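Local coordinates for transcriptional regulators (LACI-FAMILY TRANSCRIPTIONAL REGULATORY PROTEIN) (Corynebacterium glutamicum, PDB 3GYB), which probably acts as a LacI-family transcriptional regulator that binds DNA control regions, and holds a magnesium ion between the lobes of its periplasmic-binding-protein-like core, at residues V98-F103 against L132-S137; L11-S16 against I41-S46; L79-I84 against S244-E249; F20-Q25 against N230-G235. One frame throughout, in Å; residues are numbered along the deposited sequence.

Interaction 1. Residues V98-F103 against L132-S137; sequences VANDDF and LRRFES
D102 sits between two consecutive arginines, R133 and R134, and gives one carboxylate oxygen to each. R134 grips OD1 side-on with two nitrogens. Its NE and NH2 lie 2.8 and 2.9 Å from D102 OD1. Both come from the same face of the carboxylate, which is turned 57° from the guanidinium plane. R133 treats OD2 in the same two-nitrogen way, with NE 3.0 Å from D102 OD2, but here the two flat groups are nearly coplanar. A bend at chi3 (-74°) brings the R133 guanidinium back to the aspartate. This is the tight, buried part. R133 is held further by T87, R88 and T90, and R134 by S183 and a cation-pi contact with Y211. Buried S137 makes a second tight point at the first turn of helix 102-115: its OG donates to F103 O at 2.6 Å, in the carbonyl plane.

The exposed side is looser. The F103 ring lies over the start of the R133 side chain. R133 CB makes a CH-pi contact 4.2 Å from the ring centroid, and E136 OE1 stands at the ring edge.

The contact ties helix 102-115 to helix 129-144. Two cationic groups around one buried carboxylate probably keep D102 ionised.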
loop_
_atom_site.group_PDB
_atom_site.type_symbol
_atom_site.label_atom_id
_atom_site.label_comp_id
_atom_site.label_asym_id
_atom_site.label_seq_id
_atom_site.Cartn_x
_atom_site.Cartn_y
_atom_site.Cartn_z
ATOM N N VAL A 98 -8.691 19.950 -6.163
ATOM C CA VAL A 98 -8.118 19.444 -7.401
ATOM C C VAL A 98 -8.447 17.958 -7.369
ATOM O O VAL A 98 -8.124 17.274 -6.400
ATOM C CB VAL A 98 -6.581 19.604 -7.443
ATOM C CG1 VAL A 98 -6.040 19.003 -8.734
ATOM C CG2 VAL A 98 -6.197 21.081 -7.340
ATOM N N ALA A 99 -9.108 17.467 -8.409
ATOM C CA ALA A 99 -9.476 16.060 -8.476
ATOM C C ALA A 99 -9.752 15.665 -9.912
ATOM O O ALA A 99 -9.925 16.518 -10.781
ATOM C CB ALA A 99 -10.720 15.800 -7.628
ATOM N N ASN A 100 -9.785 14.364 -10.171
ATOM C CA ASN A 100 -10.080 13.909 -11.514
ATOM C C ASN A 100 -11.596 13.939 -11.648
ATOM O O ASN A 100 -12.309 14.121 -10.660
ATOM C CB ASN A 100 -9.538 12.487 -11.735
ATOM C CG ASN A 100 -10.477 11.406 -11.225
ATOM O OD1 ASN A 100 -11.057 11.517 -10.143
ATOM N ND2 ASN A 100 -10.611 10.340 -11.998
ATOM N N ASP A 101 -12.085 13.790 -12.871
ATOM C CA ASP A 101 -13.519 13.783 -13.110
ATOM C C ASP A 101 -14.016 12.353 -12.892
ATOM O O ASP A 101 -13.875 11.510 -13.775
ATOM C CB ASP A 101 -13.803 14.211 -14.548
ATOM C CG ASP A 101 -15.276 14.400 -14.817
ATOM O OD1 ASP A 101 -16.100 13.728 -14.159
ATOM O OD2 ASP A 101 -15.604 15.214 -15.703
ATOM N N ASP A 102 -14.589 12.092 -11.720
ATOM C CA ASP A 102 -15.094 10.759 -11.384
ATOM C C ASP A 102 -16.240 10.307 -12.271
ATOM O O ASP A 102 -16.378 9.120 -12.562
ATOM C CB ASP A 102 -15.548 10.707 -9.925
ATOM C CG ASP A 102 -14.389 10.715 -8.960
ATOM O OD1 ASP A 102 -13.497 9.851 -9.107
ATOM O OD2 ASP A 102 -14.373 11.579 -8.059
ATOM N N PHE A 103 -17.081 11.248 -12.687
ATOM C CA PHE A 103 -18.194 10.890 -13.551
ATOM C C PHE A 103 -17.656 10.355 -14.872
ATOM O O PHE A 103 -18.110 9.323 -15.368
ATOM C CB PHE A 103 -19.088 12.107 -13.787
ATOM C CG PHE A 103 -19.781 12.592 -12.546
ATOM C CD1 PHE A 103 -20.710 11.786 -11.897
ATOM C CD2 PHE A 103 -19.496 13.846 -12.018
ATOM C CE1 PHE A 103 -21.346 12.220 -10.738
ATOM C CE2 PHE A 103 -20.128 14.290 -10.858
ATOM C CZ PHE A 103 -21.053 13.476 -10.218
ATOM N N LEU A 132 -19.602 7.735 -4.429
ATOM C CA LEU A 132 -20.972 8.057 -4.814
ATOM C C LEU A 132 -21.025 8.531 -6.258
ATOM O O LEU A 132 -21.903 8.124 -7.018
ATOM C CB LEU A 132 -21.550 9.131 -3.886
ATOM C CG LEU A 132 -22.367 8.623 -2.692
ATOM C CD1 LEU A 132 -21.498 7.788 -1.771
ATOM C CD2 LEU A 132 -22.956 9.811 -1.942
ATOM N N ARG A 133 -20.080 9.387 -6.634
ATOM C CA ARG A 133 -20.022 9.898 -7.994
ATOM C C ARG A 133 -19.812 8.766 -8.998
ATOM O O ARG A 133 -20.455 8.729 -10.048
ATOM C CB ARG A 133 -18.898 10.932 -8.126
ATOM C CG ARG A 133 -19.179 12.253 -7.408
ATOM C CD ARG A 133 -18.155 13.317 -7.799
ATOM N NE ARG A 133 -16.846 13.103 -7.186
ATOM C CZ ARG A 133 -16.534 13.454 -5.942
ATOM N NH1 ARG A 133 -17.439 14.039 -5.167
ATOM N NH2 ARG A 133 -15.311 13.231 -5.475
ATOM N N ARG A 134 -18.916 7.840 -8.676
ATOM C CA ARG A 134 -18.647 6.722 -9.571
ATOM C C ARG A 134 -19.855 5.800 -9.684
ATOM O O ARG A 134 -20.108 5.232 -10.744
ATOM C CB ARG A 134 -17.406 5.960 -9.093
ATOM C CG ARG A 134 -16.149 6.811 -9.220
ATOM C CD ARG A 134 -14.919 6.179 -8.593
ATOM N NE ARG A 134 -13.868 7.184 -8.439
ATOM C CZ ARG A 134 -12.713 6.983 -7.808
ATOM N NH1 ARG A 134 -12.438 5.802 -7.265
ATOM N NH2 ARG A 134 -11.838 7.977 -7.704
ATOM N N PHE A 135 -20.604 5.665 -8.593
ATOM C CA PHE A 135 -21.800 4.831 -8.592
ATOM C C PHE A 135 -22.874 5.491 -9.449
ATOM O O PHE A 135 -23.529 4.833 -10.254
ATOM C CB PHE A 135 -22.329 4.648 -7.164
ATOM C CG PHE A 135 -23.781 4.253 -7.104
ATOM C CD1 PHE A 135 -24.187 2.970 -7.464
ATOM C CD2 PHE A 135 -24.746 5.184 -6.735
ATOM C CE1 PHE A 135 -25.539 2.619 -7.457
ATOM C CE2 PHE A 135 -26.101 4.845 -6.726
ATOM C CZ PHE A 135 -26.496 3.559 -7.089
ATOM N N GLU A 136 -23.054 6.795 -9.270
ATOM C CA GLU A 136 -24.058 7.524 -10.035
ATOM C C GLU A 136 -23.760 7.480 -11.530
ATOM O O GLU A 136 -24.663 7.294 -12.350
ATOM C CB GLU A 136 -24.140 8.971 -9.544
ATOM C CG GLU A 136 -24.587 9.089 -8.098
ATOM C CD GLU A 136 -24.757 10.530 -7.655
ATOM O OE1 GLU A 136 -23.799 11.320 -7.804
ATOM O OE2 GLU A 136 -25.848 10.869 -7.153
ATOM N N SER A 137 -22.491 7.641 -11.890
ATOM C CA SER A 137 -22.102 7.600 -13.291
ATOM C C SER A 137 -22.275 6.185 -13.839
ATOM O O SER A 137 -22.690 5.998 -14.981
ATOM C CB SER A 137 -20.653 8.061 -13.456
ATOM O OG SER A 137 -20.259 7.994 -14.818
#

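Interaction 2. Residues L11-S16 against I41-S46; sequences LIDDYS and IDSLTS
L11 and I41 form a parallel beta bridge, and I12 N donates to I41 O at 2.9 Å, before the two chains leave the sheet at the ends of strands 7-12 and 37-41. The last backbone bond falls on D13 O. It accepts from S43 N at 3.2 Å and from S43 OG at 2.8 Å, and the two donors reach it from opposite faces of the carbonyl plane. With chi1 at 70°, S43 OG sits between its own N and carbonyl carbon and points back to this oxygen. L11 and I41 lie side by side on one face of the sheet, CG of L11 being 4.0 Å from CB of I41.

Both loops follow parallel strands at their C-terminal ends, in the Rossmann-like N-terminal lobe of this periplasmic-binding-protein fold.

D42 organises the second loop. Its OD1 takes T45 N and S46 N in an Asx motif, and OD2 takes T45 OG1. A water joins D42 OD2, at 2.8 Å, to Y15 N. The Y15 ring passes near D42, with CE2 4.0 Å from D42 CB. Its edge-to-face partner is F20 of the second subunit. L44 CD1 packs on the D14 carboxylate, with CG of D14 3.7 Å away.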
loop_
_atom_site.group_PDB
_atom_site.type_symbol
_atom_site.label_atom_id
_atom_site.label_comp_id
_atom_site.label_asym_id
_atom_site.label_seq_id
_atom_site.Cartn_x
_atom_site.Cartn_y
_atom_site.Cartn_z
ATOM N N LEU A 11 -3.200 14.835 4.727
ATOM C CA LEU A 11 -4.158 13.921 5.335
ATOM C C LEU A 11 -4.702 12.871 4.377
ATOM O O LEU A 11 -5.251 13.201 3.326
ATOM C CB LEU A 11 -5.332 14.709 5.934
ATOM C CG LEU A 11 -5.106 15.411 7.276
ATOM C CD1 LEU A 11 -4.013 16.467 7.161
ATOM C CD2 LEU A 11 -6.411 16.044 7.717
ATOM N N ILE A 12 -4.539 11.600 4.738
ATOM C CA ILE A 12 -5.060 10.510 3.921
ATOM C C ILE A 12 -5.897 9.635 4.839
ATOM O O ILE A 12 -5.823 9.768 6.060
ATOM C CB ILE A 12 -3.941 9.655 3.296
ATOM C CG1 ILE A 12 -3.096 9.022 4.401
ATOM C CG2 ILE A 12 -3.090 10.518 2.369
ATOM C CD1 ILE A 12 -2.166 7.930 3.898
ATOM N N ASP A 13 -6.693 8.742 4.268
ATOM C CA ASP A 13 -7.539 7.895 5.094
ATOM C C ASP A 13 -6.917 6.625 5.636
ATOM O O ASP A 13 -6.972 6.368 6.836
ATOM C CB ASP A 13 -8.805 7.485 4.336
ATOM C CG ASP A 13 -9.806 8.604 4.224
ATOM O OD1 ASP A 13 -10.105 9.229 5.260
ATOM O OD2 ASP A 13 -10.295 8.849 3.105
ATOM N N ASP A 14 -6.313 5.842 4.751
ATOM C CA ASP A 14 -5.792 4.538 5.143
ATOM C C ASP A 14 -4.523 4.144 4.384
ATOM O O ASP A 14 -4.502 4.146 3.160
ATOM C CB ASP A 14 -6.930 3.546 4.876
ATOM C CG ASP A 14 -6.615 2.132 5.287
ATOM O OD1 ASP A 14 -5.481 1.849 5.710
ATOM O OD2 ASP A 14 -7.539 1.298 5.171
ATOM N N TYR A 15 -3.467 3.801 5.117
ATOM C CA TYR A 15 -2.211 3.397 4.491
ATOM C C TYR A 15 -2.376 2.122 3.662
ATOM O O TYR A 15 -1.560 1.842 2.780
ATOM C CB TYR A 15 -1.131 3.184 5.560
ATOM C CG TYR A 15 -0.505 4.470 6.052
ATOM C CD1 TYR A 15 0.311 5.228 5.211
ATOM C CD2 TYR A 15 -0.744 4.941 7.341
ATOM C CE1 TYR A 15 0.872 6.427 5.640
ATOM C CE2 TYR A 15 -0.186 6.147 7.782
ATOM C CZ TYR A 15 0.619 6.880 6.921
ATOM O OH TYR A 15 1.169 8.071 7.331
ATOM N N SER A 16 -3.430 1.360 3.947
ATOM C CA SER A 16 -3.704 0.107 3.242
ATOM C C SER A 16 -4.215 0.300 1.813
ATOM O O SER A 16 -4.234 -0.649 1.024
ATOM C CB SER A 16 -4.713 -0.734 4.034
ATOM O OG SER A 16 -4.177 -1.134 5.284
ATOM N N ILE A 41 -0.827 12.444 8.021
ATOM C CA ILE A 41 -1.784 12.197 9.095
ATOM C C ILE A 41 -2.848 11.296 8.467
ATOM O O ILE A 41 -3.350 11.602 7.390
ATOM C CB ILE A 41 -2.456 13.518 9.553
ATOM C CG1 ILE A 41 -1.413 14.465 10.153
ATOM C CG2 ILE A 41 -3.582 13.223 10.546
ATOM C CD1 ILE A 41 -0.826 14.007 11.472
ATOM N N ASP A 42 -3.187 10.181 9.111
ATOM C CA ASP A 42 -4.205 9.307 8.544
ATOM C C ASP A 42 -5.487 9.419 9.369
ATOM O O ASP A 42 -5.551 10.207 10.315
ATOM C CB ASP A 42 -3.696 7.857 8.472
ATOM C CG ASP A 42 -3.831 7.110 9.784
ATOM O OD1 ASP A 42 -3.883 7.762 10.848
ATOM O OD2 ASP A 42 -3.869 5.858 9.744
ATOM N N SER A 43 -6.514 8.659 9.013
ATOM C CA SER A 43 -7.768 8.740 9.752
ATOM C C SER A 43 -8.006 7.554 10.681
ATOM O O SER A 43 -9.030 7.497 11.365
ATOM C CB SER A 43 -8.944 8.856 8.779
ATOM O OG SER A 43 -9.145 7.635 8.087
ATOM N N LEU A 44 -7.067 6.616 10.719
ATOM C CA LEU A 44 -7.233 5.433 11.556
ATOM C C LEU A 44 -6.236 5.290 12.702
ATOM O O LEU A 44 -6.538 4.647 13.709
ATOM C CB LEU A 44 -7.161 4.173 10.690
ATOM C CG LEU A 44 -8.169 4.030 9.550
ATOM C CD1 LEU A 44 -7.834 2.797 8.723
ATOM C CD2 LEU A 44 -9.572 3.929 10.121
ATOM N N THR A 45 -5.060 5.890 12.566
ATOM C CA THR A 45 -4.045 5.743 13.603
ATOM C C THR A 45 -3.431 7.006 14.199
ATOM O O THR A 45 -2.898 6.965 15.306
ATOM C CB THR A 45 -2.885 4.870 13.095
ATOM O OG1 THR A 45 -2.263 5.508 11.969
ATOM C CG2 THR A 45 -3.397 3.494 12.679
ATOM N N SER A 46 -3.493 8.122 13.485
ATOM C CA SER A 46 -2.894 9.354 13.991
ATOM C C SER A 46 -3.518 9.900 15.268
ATOM O O SER A 46 -2.876 10.656 15.993
ATOM C CB SER A 46 -2.915 10.438 12.912
ATOM O OG SER A 46 -1.968 10.151 11.896
HETATM O O HOH W 1 -4.038 3.738 7.994
#

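Interaction 3. Residues L79-I84 against S244-E249; sequences LPPFVI and SMLDPE
P81 meets the last turn of helix 231-246 just as the chain enters strand 82-85. Its ring touches two successive helix residues. P81 CB lies 3.9 Å from M245 CB, and P81 CG lies 3.9 Å from L246 CD2. The proline thus rests against the base of one side chain and the tip of the next. L246 also touches Y36.

F82 comes next and turns its side chain away from the helix, onto I64 and I66 of strand 63-67. It takes part through its backbone instead. F82 O is 3.4 Å from the selenium, SE, of M245, which is modelled as selenomethionine.

The pairing is that of an alpha/beta sandwich. Strand 82-85 is one of the parallel strands of the lobe, and helix 231-246 packs across one face of the sheet.

V83 points the other way from F82, as alternate strand residues do, and faces the helix. Its CG2 is 4.1 Å from M245 SE and also 4.1 Å from M245 CE. M245 gets there because its chain is extended beyond CG (chi2 173°, chi3 175°), which carries SE and CE out to F82 O and V83. V83 continues inward onto A238, L241 and L242 of the same helix.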
loop_
_atom_site.group_PDB
_atom_site.type_symbol
_atom_site.label_atom_id
_atom_site.label_comp_id
_atom_site.label_asym_id
_atom_site.label_seq_id
_atom_site.Cartn_x
_atom_site.Cartn_y
_atom_site.Cartn_z
ATOM N N LEU A 79 -7.717 28.518 10.373
ATOM C CA LEU A 79 -7.078 27.360 9.757
ATOM C C LEU A 79 -6.105 27.808 8.669
ATOM O O LEU A 79 -6.388 28.740 7.918
ATOM C CB LEU A 79 -8.140 26.440 9.147
ATOM C CG LEU A 79 -7.674 25.097 8.583
ATOM C CD1 LEU A 79 -7.160 24.223 9.716
ATOM C CD2 LEU A 79 -8.831 24.411 7.869
ATOM N N PRO A 80 -4.934 27.156 8.581
ATOM C CA PRO A 80 -3.936 27.512 7.566
ATOM C C PRO A 80 -4.498 27.240 6.175
ATOM O O PRO A 80 -5.515 26.563 6.033
ATOM C CB PRO A 80 -2.764 26.584 7.893
ATOM C CG PRO A 80 -2.914 26.346 9.366
ATOM C CD PRO A 80 -4.400 26.140 9.503
ATOM N N PRO A 81 -3.845 27.768 5.128
ATOM C CA PRO A 81 -4.340 27.532 3.768
ATOM C C PRO A 81 -4.378 26.032 3.496
ATOM O O PRO A 81 -3.478 25.303 3.917
ATOM C CB PRO A 81 -3.305 28.239 2.897
ATOM C CG PRO A 81 -2.828 29.358 3.782
ATOM C CD PRO A 81 -2.680 28.669 5.118
ATOM N N PHE A 82 -5.414 25.578 2.801
ATOM C CA PHE A 82 -5.532 24.161 2.482
ATOM C C PHE A 82 -6.118 23.917 1.100
ATOM O O PHE A 82 -6.787 24.778 0.521
ATOM C CB PHE A 82 -6.400 23.439 3.521
ATOM C CG PHE A 82 -7.852 23.826 3.475
ATOM C CD1 PHE A 82 -8.298 24.987 4.097
ATOM C CD2 PHE A 82 -8.769 23.042 2.780
ATOM C CE1 PHE A 82 -9.638 25.363 4.026
ATOM C CE2 PHE A 82 -10.110 23.410 2.703
ATOM C CZ PHE A 82 -10.545 24.575 3.329
ATOM N N VAL A 83 -5.856 22.723 0.582
ATOM C CA VAL A 83 -6.356 22.305 -0.714
ATOM C C VAL A 83 -6.840 20.880 -0.553
ATOM O O VAL A 83 -6.169 20.063 0.080
ATOM C CB VAL A 83 -5.249 22.323 -1.797
ATOM C CG1 VAL A 83 -5.751 21.645 -3.067
ATOM C CG2 VAL A 83 -4.843 23.757 -2.102
ATOM N N ILE A 84 -8.016 20.594 -1.098
ATOM C CA ILE A 84 -8.571 19.250 -1.039
ATOM C C ILE A 84 -8.084 18.564 -2.313
ATOM O O ILE A 84 -8.293 19.070 -3.417
ATOM C CB ILE A 84 -10.115 19.296 -0.996
ATOM C CG1 ILE A 84 -10.566 20.032 0.271
ATOM C CG2 ILE A 84 -10.687 17.884 -1.009
ATOM C CD1 ILE A 84 -12.051 20.322 0.318
ATOM N N SER A 244 0.023 28.896 -4.424
ATOM C CA SER A 244 -0.562 30.178 -4.819
ATOM C C SER A 244 -1.242 30.843 -3.628
ATOM O O SER A 244 -1.352 32.069 -3.579
ATOM C CB SER A 244 -1.555 29.996 -5.972
ATOM O OG SER A 244 -2.761 29.395 -5.531
HETATM N N MSE A 245 -1.707 30.041 -2.675
HETATM C CA MSE A 245 -2.346 30.579 -1.475
HETATM C C MSE A 245 -1.290 30.995 -0.451
HETATM O O MSE A 245 -1.438 32.011 0.226
HETATM C CB MSE A 245 -3.266 29.539 -0.829
HETATM C CG MSE A 245 -4.409 29.056 -1.690
HETATM SE SE MSE A 245 -5.332 27.590 -0.829
HETATM C CE MSE A 245 -6.759 27.386 -2.095
ATOM N N LEU A 246 -0.227 30.204 -0.341
ATOM C CA LEU A 246 0.859 30.482 0.595
ATOM C C LEU A 246 1.645 31.737 0.221
ATOM O O LEU A 246 2.212 32.410 1.085
ATOM C CB LEU A 246 1.809 29.282 0.670
ATOM C CG LEU A 246 1.178 28.006 1.239
ATOM C CD1 LEU A 246 2.141 26.826 1.123
ATOM C CD2 LEU A 246 0.796 28.246 2.696
ATOM N N ASP A 247 1.679 32.044 -1.070
ATOM C CA ASP A 247 2.391 33.215 -1.566
ATOM C C ASP A 247 1.494 33.971 -2.552
ATOM O O ASP A 247 1.737 33.971 -3.759
ATOM C CB ASP A 247 3.692 32.767 -2.236
ATOM C CG ASP A 247 4.611 33.921 -2.554
ATOM O OD1 ASP A 247 4.406 35.020 -1.996
ATOM O OD2 ASP A 247 5.549 33.718 -3.355
ATOM N N PRO A 248 0.443 34.636 -2.036
ATOM C CA PRO A 248 -0.530 35.408 -2.819
ATOM C C PRO A 248 0.032 36.570 -3.637
ATOM O O PRO A 248 -0.641 37.079 -4.534
ATOM C CB PRO A 248 -1.528 35.874 -1.760
ATOM C CG PRO A 248 -0.672 36.039 -0.552
ATOM C CD PRO A 248 0.183 34.791 -0.593
ATOM N N GLU A 249 1.255 36.991 -3.327
ATOM C CA GLU A 249 1.875 38.094 -4.058
ATOM C C GLU A 249 2.619 37.592 -5.288
ATOM O O GLU A 249 2.883 38.354 -6.217
ATOM C CB GLU A 249 2.844 38.867 -3.157
ATOM C CG GLU A 249 2.171 39.649 -2.044
ATOM C CD GLU A 249 1.670 38.761 -0.923
ATOM O OE1 GLU A 249 0.913 39.263 -0.064
ATOM O OE2 GLU A 249 2.039 37.566 -0.892
#

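Interaction 4. Residues F20-Q25 against N230-G235; sequences FIDLIQ and NSIGVG. With MG (magnesium ion), chain C.
S231 OG links the magnesium ion to D22. It binds the metal at 2.2 Å and donates a very short hydrogen bond, 2.5 Å, to D22 OD1. Metal binding probably polarises the hydroxyl and makes it a better donor. D22 OD2 lies 2.5 Å from water 2, a metal ligand, and probably accepts from it, although that water has other acceptors in reach. D22 thus probably acts as a second-shell residue. Two more waters, D229 OD1 and the backbone O of D212 complete the six ligands.

Both D22 and S231 turn their side-chain ends between backbone N and carbonyl carbon (chi1 60° and 45°), which points them at each other. I232 CG1 packs on the D22 carboxylate, 3.8 Å from CG.

The two groups stand on the first turns of helices 21-31 and 231-246, whose segments run 35° apart with axes 7.4 Å from each other. Both helices pack together in the N-terminal lobe of the periplasmic-binding-protein-like fold.

L23 CD1 meets V234 CG1 at 3.8 Å, and its CA makes a CA-H...O contact with S231 O. G235 lets the backbones close in, with its CA 3.7 Å from L23 O. N230 caps helix 231-246 weakly, accepting from G233 N.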
loop_
_atom_site.group_PDB
_atom_site.type_symbol
_atom_site.label_atom_id
_atom_site.label_comp_id
_atom_site.label_asym_id
_atom_site.label_seq_id
_atom_site.Cartn_x
_atom_site.Cartn_y
_atom_site.Cartn_z
ATOM N N PHE A 20 -2.963 7.031 -2.870
ATOM C CA PHE A 20 -2.284 8.296 -2.589
ATOM C C PHE A 20 -0.773 8.343 -2.806
ATOM O O PHE A 20 -0.185 9.426 -2.829
ATOM C CB PHE A 20 -2.557 8.678 -1.137
ATOM C CG PHE A 20 -1.888 7.758 -0.150
ATOM C CD1 PHE A 20 -0.580 7.996 0.265
ATOM C CD2 PHE A 20 -2.534 6.610 0.299
ATOM C CE1 PHE A 20 0.077 7.101 1.109
ATOM C CE2 PHE A 20 -1.882 5.707 1.145
ATOM C CZ PHE A 20 -0.577 5.954 1.548
ATOM N N ILE A 21 -0.142 7.186 -2.957
ATOM C CA ILE A 21 1.308 7.148 -3.096
ATOM C C ILE A 21 1.923 8.037 -4.173
ATOM O O ILE A 21 2.789 8.859 -3.860
ATOM C CB ILE A 21 1.805 5.694 -3.249
ATOM C CG1 ILE A 21 1.456 4.907 -1.976
ATOM C CG2 ILE A 21 3.316 5.675 -3.465
ATOM C CD1 ILE A 21 1.943 3.465 -1.972
ATOM N N ASP A 22 1.502 7.907 -5.427
ATOM C CA ASP A 22 2.097 8.769 -6.442
ATOM C C ASP A 22 1.564 10.201 -6.378
ATOM O O ASP A 22 2.138 11.110 -6.976
ATOM C CB ASP A 22 1.965 8.172 -7.860
ATOM C CG ASP A 22 0.531 7.950 -8.296
ATOM O OD1 ASP A 22 -0.372 8.641 -7.795
ATOM O OD2 ASP A 22 0.322 7.082 -9.178
ATOM N N LEU A 23 0.475 10.408 -5.639
ATOM C CA LEU A 23 -0.067 11.757 -5.475
ATOM C C LEU A 23 0.880 12.497 -4.528
ATOM O O LEU A 23 1.233 13.657 -4.762
ATOM C CB LEU A 23 -1.483 11.708 -4.882
ATOM C CG LEU A 23 -2.228 13.039 -4.708
ATOM C CD1 LEU A 23 -3.723 12.772 -4.655
ATOM C CD2 LEU A 23 -1.770 13.758 -3.455
ATOM N N ILE A 24 1.302 11.822 -3.460
ATOM C CA ILE A 24 2.213 12.440 -2.505
ATOM C C ILE A 24 3.577 12.634 -3.153
ATOM O O ILE A 24 4.255 13.629 -2.899
ATOM C CB ILE A 24 2.364 11.588 -1.223
ATOM C CG1 ILE A 24 1.022 11.522 -0.489
ATOM C CG2 ILE A 24 3.421 12.200 -0.307
ATOM C CD1 ILE A 24 1.103 10.847 0.871
ATOM N N GLN A 25 3.978 11.690 -4.001
ATOM C CA GLN A 25 5.262 11.805 -4.687
ATOM C C GLN A 25 5.234 13.056 -5.563
ATOM O O GLN A 25 6.207 13.808 -5.626
ATOM C CB GLN A 25 5.528 10.570 -5.557
ATOM C CG GLN A 25 6.865 10.602 -6.306
ATOM C CD GLN A 25 8.074 10.593 -5.378
ATOM O OE1 GLN A 25 8.319 9.616 -4.666
ATOM N NE2 GLN A 25 8.834 11.686 -5.381
ATOM N N ASN A 230 -5.450 9.964 -12.626
ATOM C CA ASN A 230 -4.514 11.067 -12.798
ATOM C C ASN A 230 -4.058 11.601 -11.441
ATOM O O ASN A 230 -3.969 12.813 -11.239
ATOM C CB ASN A 230 -5.177 12.198 -13.594
ATOM C CG ASN A 230 -4.186 12.983 -14.424
ATOM O OD1 ASN A 230 -3.032 13.161 -14.032
ATOM N ND2 ASN A 230 -4.636 13.468 -15.579
ATOM N N SER A 231 -3.771 10.696 -10.508
ATOM C CA SER A 231 -3.340 11.114 -9.180
ATOM C C SER A 231 -2.021 11.883 -9.226
ATOM O O SER A 231 -1.723 12.660 -8.324
ATOM C CB SER A 231 -3.232 9.900 -8.252
ATOM O OG SER A 231 -2.582 8.828 -8.901
ATOM N N ILE A 232 -1.224 11.670 -10.270
ATOM C CA ILE A 232 0.030 12.398 -10.391
ATOM C C ILE A 232 -0.296 13.845 -10.749
ATOM O O ILE A 232 0.269 14.782 -10.183
ATOM C CB ILE A 232 0.937 11.775 -11.473
ATOM C CG1 ILE A 232 1.423 10.402 -10.999
ATOM C CG2 ILE A 232 2.119 12.687 -11.760
ATOM C CD1 ILE A 232 2.113 9.592 -12.069
ATOM N N GLY A 233 -1.229 14.021 -11.680
ATOM C CA GLY A 233 -1.626 15.360 -12.082
ATOM C C GLY A 233 -2.313 16.086 -10.941
ATOM O O GLY A 233 -2.165 17.300 -10.785
ATOM N N VAL A 234 -3.068 15.346 -10.135
ATOM C CA VAL A 234 -3.764 15.939 -9.001
ATOM C C VAL A 234 -2.760 16.450 -7.973
ATOM O O VAL A 234 -2.885 17.565 -7.467
ATOM C CB VAL A 234 -4.710 14.918 -8.331
ATOM C CG1 VAL A 234 -5.183 15.448 -6.986
ATOM C CG2 VAL A 234 -5.908 14.641 -9.241
ATOM N N GLY A 235 -1.754 15.635 -7.669
ATOM C CA GLY A 235 -0.752 16.052 -6.707
ATOM C C GLY A 235 0.002 17.266 -7.214
ATOM O O GLY A 235 0.338 18.171 -6.451
HETATM MG MG MG C . -3.720 6.962 -9.341
HETATM O O HOH W 2 -1.851 5.836 -8.861
HETATM O O HOH W 3 -3.019 7.095 -11.395
HETATM O O HOH W 4 -4.563 6.992 -7.294
#

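In the fold
Interaction 4 holds the magnesium ligand S231; interaction 1 comes next nearest, and interaction 3 lies far from the site. The centres of interactions 1 and 4 are about 17 Å apart, yet the two touch where V98 O meets V234 CG1 at 3.5 Å. N100 and R134 bring interaction 1 near the metal ligands D229 and D212, each about 4 Å away between side chains. Interaction 2 touches interaction 4 through F20, whose CZ is 3.5 Å from I12 CD1, and both face the second subunit. Interaction 3 shares helix 231-246 with interaction 4 at its far end. It joins interaction 1 through neighbouring strands, with V98 N 2.9 Å from I84 O. Interactions 2 and 3 do not touch.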